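Local coordinates for ABC-type transport system, molybdenum-specific extracellular solute-binding protein (Clostridium difficile, PDB 4KD5) that probably binds molybdate or tungstate outside the cell and delivers the captured oxyanion to an ABC-type membrane transporter, at residues V6-S11 against K209-F214; S100-L105 against E182-K187; K125-V130 against V164-F169. One frame throughout, in Å; residues are numbered along the deposited sequence.

Followed from the N terminus, the three contacts nest without crossing. Strand 6-13 opens the chain, and interaction 1 closes the widest loop when helix 205-215 returns to it near the C terminus. Inside that loop, interaction 2 brings residues 100-105, between strands 82-94 and 113-116, to the end of strand 178-183. Interaction 3 is nested deeper still, joining helix 122-133 to strand 164-168. Interactions 2 and 3 have centres about 10 Å apart and touch at several points, among them the selenium of M102 and CZ of F166, 3.9 Å apart. Interaction 1 lies on the opposite side of the chain's centre, about 37 and 32 Å from them between centres, consistent with the two lobes of a solute-binding protein.

Interaction 1: residues V6-S11 against K209-F214; sequences VELNIS and KKFEEF
Strand-helix packing in an alpha/beta layer brings L8 and I10 of strand 6-13 against F211 of helix 205-215. Three buried residues make the contact, and it is wholly apolar: no hydrogen bond passes between the segments, and the closest backbones, at L8 and F211, keep their CA atoms 8.9 Å apart, so side chains fill the gap. L8 points CD1 at the base of the phenylalanine, 3.9 Å from F211 CB, the leucine and phenylalanine side chains running antiparallel alongside one another. I10 works further out, at the ring: its CG1 lies 3.9 Å from F211 CE2, and its CD1 lies 4.0 Å from the same F211 CE2. Both approaches to the ring are oblique. With CG of F211 anti to its own nitrogen (chi1 174°), the ring projects from the helix toward the strand and extends past L8 to I10. It also rests on L36 and L58 of the two strands paired in parallel with 6-13, while Y27 of helix 17-28 meets it edge-to-face. One aromatic side chain thus spans three strands, its helix packed on the parallel strands at the heart of a lobe's mixed sheet, as in the periplasmic binding protein fold.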
loop_
_atom_site.group_PDB
_atom_site.type_symbol
_atom_site.label_atom_id
_atom_site.label_comp_id
_atom_site.label_asym_id
_atom_site.label_seq_id
_atom_site.Cartn_x
_atom_site.Cartn_y
_atom_site.Cartn_z
ATOM N N VAL A 6 3.624 -7.591 9.000
ATOM C CA VAL A 6 4.731 -7.114 8.176
ATOM C C VAL A 6 5.951 -6.790 9.032
ATOM O O VAL A 6 5.827 -6.179 10.094
ATOM C CB VAL A 6 4.329 -5.862 7.370
ATOM C CG1 VAL A 6 5.515 -5.321 6.602
ATOM C CG2 VAL A 6 3.207 -6.191 6.408
ATOM N N GLU A 7 7.125 -7.211 8.570
ATOM C CA GLU A 7 8.372 -6.889 9.251
ATOM C C GLU A 7 9.225 -5.974 8.379
ATOM O O GLU A 7 9.734 -6.395 7.337
ATOM C CB GLU A 7 9.136 -8.168 9.604
ATOM C CG GLU A 7 8.358 -9.110 10.515
ATOM C CD GLU A 7 9.030 -10.458 10.690
ATOM O OE1 GLU A 7 10.031 -10.725 9.993
ATOM O OE2 GLU A 7 8.554 -11.253 11.526
ATOM N N LEU A 8 9.368 -4.721 8.804
ATOM C CA LEU A 8 10.171 -3.747 8.069
ATOM C C LEU A 8 11.584 -3.655 8.642
ATOM O O LEU A 8 11.767 -3.562 9.862
ATOM C CB LEU A 8 9.514 -2.364 8.092
ATOM C CG LEU A 8 8.182 -2.174 7.369
ATOM C CD1 LEU A 8 7.691 -0.741 7.524
ATOM C CD2 LEU A 8 8.310 -2.523 5.904
ATOM N N ASN A 9 12.579 -3.695 7.764
ATOM C CA ASN A 9 13.955 -3.467 8.175
ATOM C C ASN A 9 14.337 -2.012 7.956
ATOM O O ASN A 9 14.354 -1.531 6.820
ATOM C CB ASN A 9 14.905 -4.386 7.402
ATOM C CG ASN A 9 14.899 -5.804 7.929
ATOM O OD1 ASN A 9 15.139 -6.039 9.114
ATOM N ND2 ASN A 9 14.609 -6.758 7.053
ATOM N N ILE A 10 14.630 -1.306 9.043
ATOM C CA ILE A 10 15.072 0.080 8.937
ATOM C C ILE A 10 16.541 0.215 9.334
ATOM O O ILE A 10 16.949 -0.238 10.405
ATOM C CB ILE A 10 14.208 1.036 9.789
ATOM C CG1 ILE A 10 12.812 1.182 9.188
ATOM C CG2 ILE A 10 14.845 2.412 9.870
ATOM C CD1 ILE A 10 11.856 0.090 9.572
ATOM N N SER A 11 17.335 0.826 8.460
ATOM C CA SER A 11 18.715 1.168 8.790
ATOM C C SER A 11 18.812 2.679 8.975
ATOM O O SER A 11 18.372 3.440 8.112
ATOM C CB SER A 11 19.669 0.700 7.695
ATOM O OG SER A 11 19.250 1.151 6.426
ATOM N N LYS A 209 6.506 2.935 2.787
ATOM C CA LYS A 209 6.008 4.273 2.492
ATOM C C LYS A 209 5.086 4.775 3.597
ATOM O O LYS A 209 5.108 5.950 3.956
ATOM C CB LYS A 209 5.258 4.288 1.155
ATOM C CG LYS A 209 6.110 4.036 -0.078
ATOM C CD LYS A 209 5.372 4.494 -1.345
ATOM C CE LYS A 209 6.119 4.087 -2.613
ATOM N NZ LYS A 209 5.649 4.805 -3.838
ATOM N N LYS A 210 4.268 3.874 4.126
ATOM C CA LYS A 210 3.332 4.225 5.189
ATOM C C LYS A 210 4.051 4.534 6.499
ATOM O O LYS A 210 3.648 5.427 7.236
ATOM C CB LYS A 210 2.301 3.112 5.400
ATOM C CG LYS A 210 0.963 3.340 4.706
ATOM C CD LYS A 210 1.106 3.472 3.197
ATOM C CE LYS A 210 -0.248 3.675 2.526
ATOM N NZ LYS A 210 -0.954 4.899 3.013
ATOM N N PHE A 211 5.115 3.793 6.791
ATOM C CA PHE A 211 5.903 4.078 7.982
ATOM C C PHE A 211 6.704 5.360 7.816
ATOM O O PHE A 211 6.940 6.079 8.783
ATOM C CB PHE A 211 6.838 2.923 8.346
ATOM C CG PHE A 211 7.770 3.245 9.483
ATOM C CD1 PHE A 211 7.270 3.513 10.751
ATOM C CD2 PHE A 211 9.140 3.290 9.284
ATOM C CE1 PHE A 211 8.127 3.816 11.801
ATOM C CE2 PHE A 211 10.001 3.590 10.330
ATOM C CZ PHE A 211 9.493 3.853 11.588
ATOM N N GLU A 212 7.129 5.642 6.590
ATOM C CA GLU A 212 7.852 6.879 6.312
ATOM C C GLU A 212 6.943 8.085 6.535
ATOM O O GLU A 212 7.382 9.116 7.046
ATOM C CB GLU A 212 8.408 6.892 4.884
ATOM C CG GLU A 212 9.249 8.127 4.575
ATOM C CD GLU A 212 9.674 8.223 3.122
ATOM O OE1 GLU A 212 9.718 9.357 2.604
ATOM O OE2 GLU A 212 9.974 7.181 2.503
ATOM N N GLU A 213 5.675 7.964 6.156
ATOM C CA GLU A 213 4.754 9.082 6.339
ATOM C C GLU A 213 4.402 9.333 7.802
ATOM O O GLU A 213 3.986 10.430 8.157
ATOM C CB GLU A 213 3.499 8.931 5.475
ATOM C CG GLU A 213 3.456 9.892 4.286
ATOM C CD GLU A 213 3.444 11.360 4.699
ATOM O OE1 GLU A 213 3.842 12.209 3.875
ATOM O OE2 GLU A 213 3.030 11.670 5.838
ATOM N N PHE A 214 4.585 8.328 8.652
ATOM C CA PHE A 214 4.407 8.530 10.086
ATOM C C PHE A 214 5.536 9.410 10.606
ATOM O O PHE A 214 5.328 10.275 11.453
ATOM C CB PHE A 214 4.393 7.202 10.846
ATOM C CG PHE A 214 4.431 7.363 12.338
ATOM C CD1 PHE A 214 3.331 7.858 13.024
ATOM C CD2 PHE A 214 5.566 7.020 13.059
ATOM C CE1 PHE A 214 3.361 8.013 14.404
ATOM C CE2 PHE A 214 5.605 7.169 14.438
ATOM C CZ PHE A 214 4.498 7.666 15.112
#

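Interaction 2: residues S100-L105 against E182-K187; sequences SGMKDL and EKTDEK. With FMT (formic acid), chain E.
E182 reaches across to M102 as a straight arm: its CG is anti to the backbone N (chi1 -171°), and the chain stays extended beyond CG, carrying the carboxylate to the other backbone. There OE2 of E182 accepts the amide of M102, with N to OE2 at 2.9 Å. At 164° the N-H points almost directly at the oxygen, yet it arrives 37° out of the carboxylate plane, from above. The approach also sets OE2 of E182 3.5 Å from CA of G101.

M102, a selenomethionine, is bent at chi2 and chi3 and crosses the glutamate at about a right angle. CG of M102 passes 3.5 Å from OE2 of E182, while the selenium lies 4.4 Å from CG2 of T184; the M102 side chain also packs on L91, F166 and L134. E182 lies at the end of strand 178-183, which pairs antiparallel with strand 82-94 in the mixed sheet, so the contact pins the loop before strand 113-116 to that end. E182 and T184 bond through their backbones to L91 and L89, and the T184 hydroxyl to the L89 carbonyl.

Within the other segment, OD1 of D104 accepts the amide of S100 (N to OD1 3.0 Å) from above the carboxylate plane, closing the turn. A formic acid molecule, probably from the crystallisation liquor, takes a weak bond from K103 N to its O2, 3.4 Å long.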
loop_
_atom_site.group_PDB
_atom_site.type_symbol
_atom_site.label_atom_id
_atom_site.label_comp_id
_atom_site.label_asym_id
_atom_site.label_seq_id
_atom_site.Cartn_x
_atom_site.Cartn_y
_atom_site.Cartn_z
ATOM N N SER A 100 26.746 35.030 27.631
ATOM C CA SER A 100 25.505 35.589 27.083
ATOM C C SER A 100 25.126 35.095 25.684
ATOM O O SER A 100 23.970 34.745 25.437
ATOM C CB SER A 100 25.569 37.118 27.090
ATOM O OG SER A 100 24.592 37.672 26.228
ATOM N N GLY A 101 26.089 35.083 24.767
ATOM C CA GLY A 101 25.811 34.705 23.390
ATOM C C GLY A 101 27.020 34.619 22.476
ATOM O O GLY A 101 28.158 34.539 22.941
HETATM N N MSE A 102 26.762 34.638 21.168
HETATM C CA MSE A 102 27.814 34.545 20.156
HETATM C C MSE A 102 28.744 35.753 20.173
HETATM O O MSE A 102 29.920 35.635 19.834
HETATM C CB MSE A 102 27.211 34.378 18.757
HETATM C CG MSE A 102 26.547 33.035 18.500
HETATM SE SE MSE A 102 27.793 31.551 18.306
HETATM C CE MSE A 102 28.649 32.139 16.668
ATOM N N LYS A 103 28.213 36.911 20.555
ATOM C CA LYS A 103 29.019 38.124 20.660
ATOM C C LYS A 103 30.133 37.953 21.690
ATOM O O LYS A 103 31.206 38.542 21.561
ATOM C CB LYS A 103 28.135 39.329 21.020
ATOM C CG LYS A 103 28.154 40.448 19.980
ATOM C CD LYS A 103 26.988 41.435 20.138
ATOM C CE LYS A 103 27.140 42.353 21.348
ATOM N NZ LYS A 103 26.466 41.813 22.561
ATOM N N ASP A 104 29.874 37.125 22.698
ATOM C CA ASP A 104 30.823 36.895 23.785
ATOM C C ASP A 104 32.032 36.046 23.379
ATOM O O ASP A 104 32.962 35.869 24.167
ATOM C CB ASP A 104 30.108 36.258 24.979
ATOM C CG ASP A 104 29.048 37.164 25.575
ATOM O OD1 ASP A 104 28.755 37.016 26.780
ATOM O OD2 ASP A 104 28.511 38.022 24.843
ATOM N N LEU A 105 32.017 35.518 22.158
ATOM C CA LEU A 105 33.154 34.757 21.642
ATOM C C LEU A 105 34.375 35.658 21.457
ATOM O O LEU A 105 35.513 35.231 21.640
ATOM C CB LEU A 105 32.813 34.086 20.309
ATOM C CG LEU A 105 31.779 32.968 20.251
ATOM C CD1 LEU A 105 31.676 32.414 18.839
ATOM C CD2 LEU A 105 32.154 31.863 21.207
ATOM N N GLU A 182 22.993 29.938 22.699
ATOM C CA GLU A 182 22.401 30.490 21.490
ATOM C C GLU A 182 22.523 29.487 20.351
ATOM O O GLU A 182 23.494 28.728 20.286
ATOM C CB GLU A 182 23.098 31.803 21.111
ATOM C CG GLU A 182 22.411 32.577 19.995
ATOM C CD GLU A 182 23.140 33.861 19.632
ATOM O OE1 GLU A 182 22.928 34.363 18.509
ATOM O OE2 GLU A 182 23.916 34.372 20.468
ATOM N N LYS A 183 21.539 29.475 19.457
ATOM C CA LYS A 183 21.612 28.626 18.278
ATOM C C LYS A 183 22.174 29.436 17.118
ATOM O O LYS A 183 21.720 30.550 16.863
ATOM C CB LYS A 183 20.231 28.074 17.921
ATOM C CG LYS A 183 19.506 27.422 19.094
ATOM C CD LYS A 183 18.395 26.484 18.635
ATOM C CE LYS A 183 17.771 25.754 19.817
ATOM N NZ LYS A 183 16.835 24.677 19.389
ATOM N N THR A 184 23.164 28.879 16.426
ATOM C CA THR A 184 23.757 29.559 15.278
ATOM C C THR A 184 22.703 29.773 14.205
ATOM O O THR A 184 21.815 28.937 14.029
ATOM C CB THR A 184 24.964 28.787 14.688
ATOM O OG1 THR A 184 24.520 27.570 14.081
ATOM C CG2 THR A 184 25.985 28.476 15.771
ATOM N N ASP A 185 22.810 30.875 13.488
ATOM C CA ASP A 185 21.904 31.162 12.403
ATOM C C ASP A 185 22.074 30.102 11.330
ATOM O O ASP A 185 23.180 29.728 10.988
ATOM C CB ASP A 185 22.224 32.538 11.831
ATOM C CG ASP A 185 21.059 33.155 11.110
ATOM O OD1 ASP A 185 20.219 32.409 10.577
ATOM O OD2 ASP A 185 20.979 34.394 11.069
ATOM N N GLU A 186 20.965 29.633 10.790
ATOM C CA GLU A 186 20.993 28.593 9.766
ATOM C C GLU A 186 21.631 29.067 8.460
ATOM O O GLU A 186 22.182 28.265 7.708
ATOM C CB GLU A 186 19.577 28.069 9.509
ATOM C CG GLU A 186 18.940 27.368 10.701
ATOM C CD GLU A 186 18.547 25.934 10.387
ATOM O OE1 GLU A 186 17.901 25.293 11.241
ATOM O OE2 GLU A 186 18.889 25.452 9.287
ATOM N N LYS A 187 21.552 30.371 8.202
ATOM C CA LYS A 187 22.131 30.978 7.001
ATOM C C LYS A 187 23.648 30.824 6.937
ATOM O O LYS A 187 24.253 30.986 5.879
ATOM C CB LYS A 187 21.815 32.477 6.961
ATOM C CG LYS A 187 20.341 32.859 6.922
ATOM C CD LYS A 187 20.180 34.355 7.227
ATOM C CE LYS A 187 18.758 34.856 6.990
ATOM N NZ LYS A 187 18.448 35.037 5.544
HETATM C C FMT E . 24.516 37.523 18.755
HETATM O O1 FMT E . 24.561 36.583 17.962
HETATM O O2 FMT E . 24.879 37.453 19.928
#

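Interaction 3: residues K125-V130 against V164-F169; sequences KYADEV and VGFVYF
F166 is the first residue of strand 164-168 to meet helix 122-133, where it packs on A127. CB of F166 lies 3.9 Å from CB of A127, and CG of F166 is 4.1 Å from that methyl, which approaches the ring obliquely. The CA atoms of A127 and F166 are 6.3 Å apart, the nearest pair across the segments; at this point of closest approach the helix presents the small side chain of A127, consistent with the short spacing. The phenyl group continues past the alanine, packing among L89, I113, V115 and L131 between sheet and helix.

Helix 122-133 is the crossover of a beta-alpha-beta unit between the parallel strands 113-116 and 144-147, and it packs here on strand 164-168, which pairs in parallel with 113-116. Further along, CB of Y168 points neither at the helix nor away from it, but the end of the side chain comes nearer and brings OH obliquely to the Y126 ring, 3.2 Å from CD2 and 3.4 Å from CE2 of Y126. Seen from Y168, CD2 of Y126 is at the ring edge, near its plane, 4.2 Å from CZ of Y168. Y168 is predicted to bind molybdate, as is A123 on the same helix as Y126, whose side chain is about 4 Å from that of Y168. Y126 itself touches a bound 2-butanol.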
loop_
_atom_site.group_PDB
_atom_site.type_symbol
_atom_site.label_atom_id
_atom_site.label_comp_id
_atom_site.label_asym_id
_atom_site.label_seq_id
_atom_site.Cartn_x
_atom_site.Cartn_y
_atom_site.Cartn_z
ATOM N N LYS A 125 32.962 20.144 11.529
ATOM C CA LYS A 125 32.908 20.598 10.144
ATOM C C LYS A 125 31.926 21.756 9.977
ATOM O O LYS A 125 32.169 22.675 9.198
ATOM C CB LYS A 125 32.527 19.433 9.228
ATOM C CG LYS A 125 32.414 19.794 7.758
ATOM C CD LYS A 125 32.063 18.571 6.911
ATOM C CE LYS A 125 30.560 18.315 6.857
ATOM N NZ LYS A 125 29.870 19.097 5.787
ATOM N N TYR A 126 30.823 21.719 10.720
ATOM C CA TYR A 126 29.821 22.777 10.631
ATOM C C TYR A 126 30.191 23.973 11.501
ATOM O O TYR A 126 29.826 25.105 11.196
ATOM C CB TYR A 126 28.421 22.245 10.978
ATOM C CG TYR A 126 27.841 21.340 9.916
ATOM C CD1 TYR A 126 27.372 21.857 8.721
ATOM C CD2 TYR A 126 27.756 19.972 10.115
ATOM C CE1 TYR A 126 26.841 21.036 7.746
ATOM C CE2 TYR A 126 27.228 19.138 9.148
ATOM C CZ TYR A 126 26.771 19.679 7.966
ATOM O OH TYR A 126 26.242 18.862 6.997
ATOM N N ALA A 127 30.911 23.715 12.588
ATOM C CA ALA A 127 31.438 24.794 13.417
ATOM C C ALA A 127 32.445 25.607 12.612
ATOM O O ALA A 127 32.498 26.831 12.720
ATOM C CB ALA A 127 32.085 24.245 14.664
ATOM N N ASP A 128 33.245 24.913 11.810
ATOM C CA ASP A 128 34.222 25.565 10.950
ATOM C C ASP A 128 33.529 26.444 9.915
ATOM O O ASP A 128 34.008 27.532 9.601
ATOM C CB ASP A 128 35.088 24.522 10.246
ATOM C CG ASP A 128 36.118 25.146 9.332
ATOM O OD1 ASP A 128 35.829 25.321 8.132
ATOM O OD2 ASP A 128 37.220 25.465 9.815
ATOM N N GLU A 129 32.399 25.974 9.394
ATOM C CA GLU A 129 31.627 26.750 8.427
ATOM C C GLU A 129 31.110 28.050 9.032
ATOM O O GLU A 129 31.256 29.118 8.434
ATOM C CB GLU A 129 30.457 25.935 7.876
ATOM C CG GLU A 129 30.846 24.857 6.893
ATOM C CD GLU A 129 29.664 24.369 6.080
ATOM O OE1 GLU A 129 28.899 25.221 5.583
ATOM O OE2 GLU A 129 29.499 23.138 5.939
ATOM N N VAL A 130 30.506 27.951 10.215
ATOM C CA VAL A 130 29.976 29.119 10.917
ATOM C C VAL A 130 31.052 30.176 11.165
ATOM O O VAL A 130 30.892 31.337 10.793
ATOM C CB VAL A 130 29.324 28.716 12.258
ATOM C CG1 VAL A 130 28.935 29.944 13.058
ATOM C CG2 VAL A 130 28.106 27.841 12.019
ATOM N N VAL A 164 33.185 27.772 26.370
ATOM C CA VAL A 164 32.042 27.463 25.517
ATOM C C VAL A 164 32.348 26.314 24.562
ATOM O O VAL A 164 33.489 25.855 24.473
ATOM C CB VAL A 164 31.579 28.678 24.694
ATOM C CG1 VAL A 164 31.265 29.839 25.598
ATOM C CG2 VAL A 164 32.654 29.073 23.695
ATOM N N GLY A 165 31.324 25.861 23.843
ATOM C CA GLY A 165 31.485 24.783 22.883
ATOM C C GLY A 165 30.492 24.838 21.738
ATOM O O GLY A 165 29.462 25.512 21.825
ATOM N N PHE A 166 30.810 24.133 20.655
ATOM C CA PHE A 166 29.896 24.011 19.523
ATOM C C PHE A 166 29.443 22.565 19.376
ATOM O O PHE A 166 30.261 21.644 19.346
ATOM C CB PHE A 166 30.548 24.508 18.231
ATOM C CG PHE A 166 30.507 25.999 18.071
ATOM C CD1 PHE A 166 29.387 26.616 17.537
ATOM C CD2 PHE A 166 31.580 26.786 18.461
ATOM C CE1 PHE A 166 29.338 27.992 17.388
ATOM C CE2 PHE A 166 31.536 28.164 18.315
ATOM C CZ PHE A 166 30.414 28.766 17.778
ATOM N N VAL A 167 28.132 22.373 19.286
ATOM C CA VAL A 167 27.558 21.041 19.390
ATOM C C VAL A 167 26.174 21.019 18.732
ATOM O O VAL A 167 25.587 22.074 18.513
ATOM C CB VAL A 167 27.508 20.628 20.880
ATOM C CG1 VAL A 167 26.098 20.713 21.425
ATOM C CG2 VAL A 167 28.081 19.246 21.082
ATOM N N TYR A 168 25.668 19.837 18.382
ATOM C CA TYR A 168 24.299 19.735 17.869
ATOM C C TYR A 168 23.303 19.901 19.014
ATOM O O TYR A 168 23.605 19.543 20.149
ATOM C CB TYR A 168 24.063 18.390 17.175
ATOM C CG TYR A 168 24.767 18.228 15.851
ATOM C CD1 TYR A 168 25.255 19.324 15.158
ATOM C CD2 TYR A 168 24.935 16.973 15.289
ATOM C CE1 TYR A 168 25.895 19.173 13.945
ATOM C CE2 TYR A 168 25.572 16.814 14.080
ATOM C CZ TYR A 168 26.050 17.918 13.414
ATOM O OH TYR A 168 26.684 17.766 12.209
ATOM N N PHE A 169 22.115 20.425 18.729
ATOM C CA PHE A 169 21.118 20.583 19.781
ATOM C C PHE A 169 20.715 19.232 20.362
ATOM O O PHE A 169 20.453 19.115 21.555
ATOM C CB PHE A 169 19.890 21.321 19.264
ATOM C CG PHE A 169 18.957 21.760 20.351
ATOM C CD1 PHE A 169 19.381 22.658 21.321
ATOM C CD2 PHE A 169 17.658 21.285 20.403
ATOM C CE1 PHE A 169 18.525 23.068 22.326
ATOM C CE2 PHE A 169 16.794 21.694 21.408
ATOM C CZ PHE A 169 17.230 22.586 22.370
#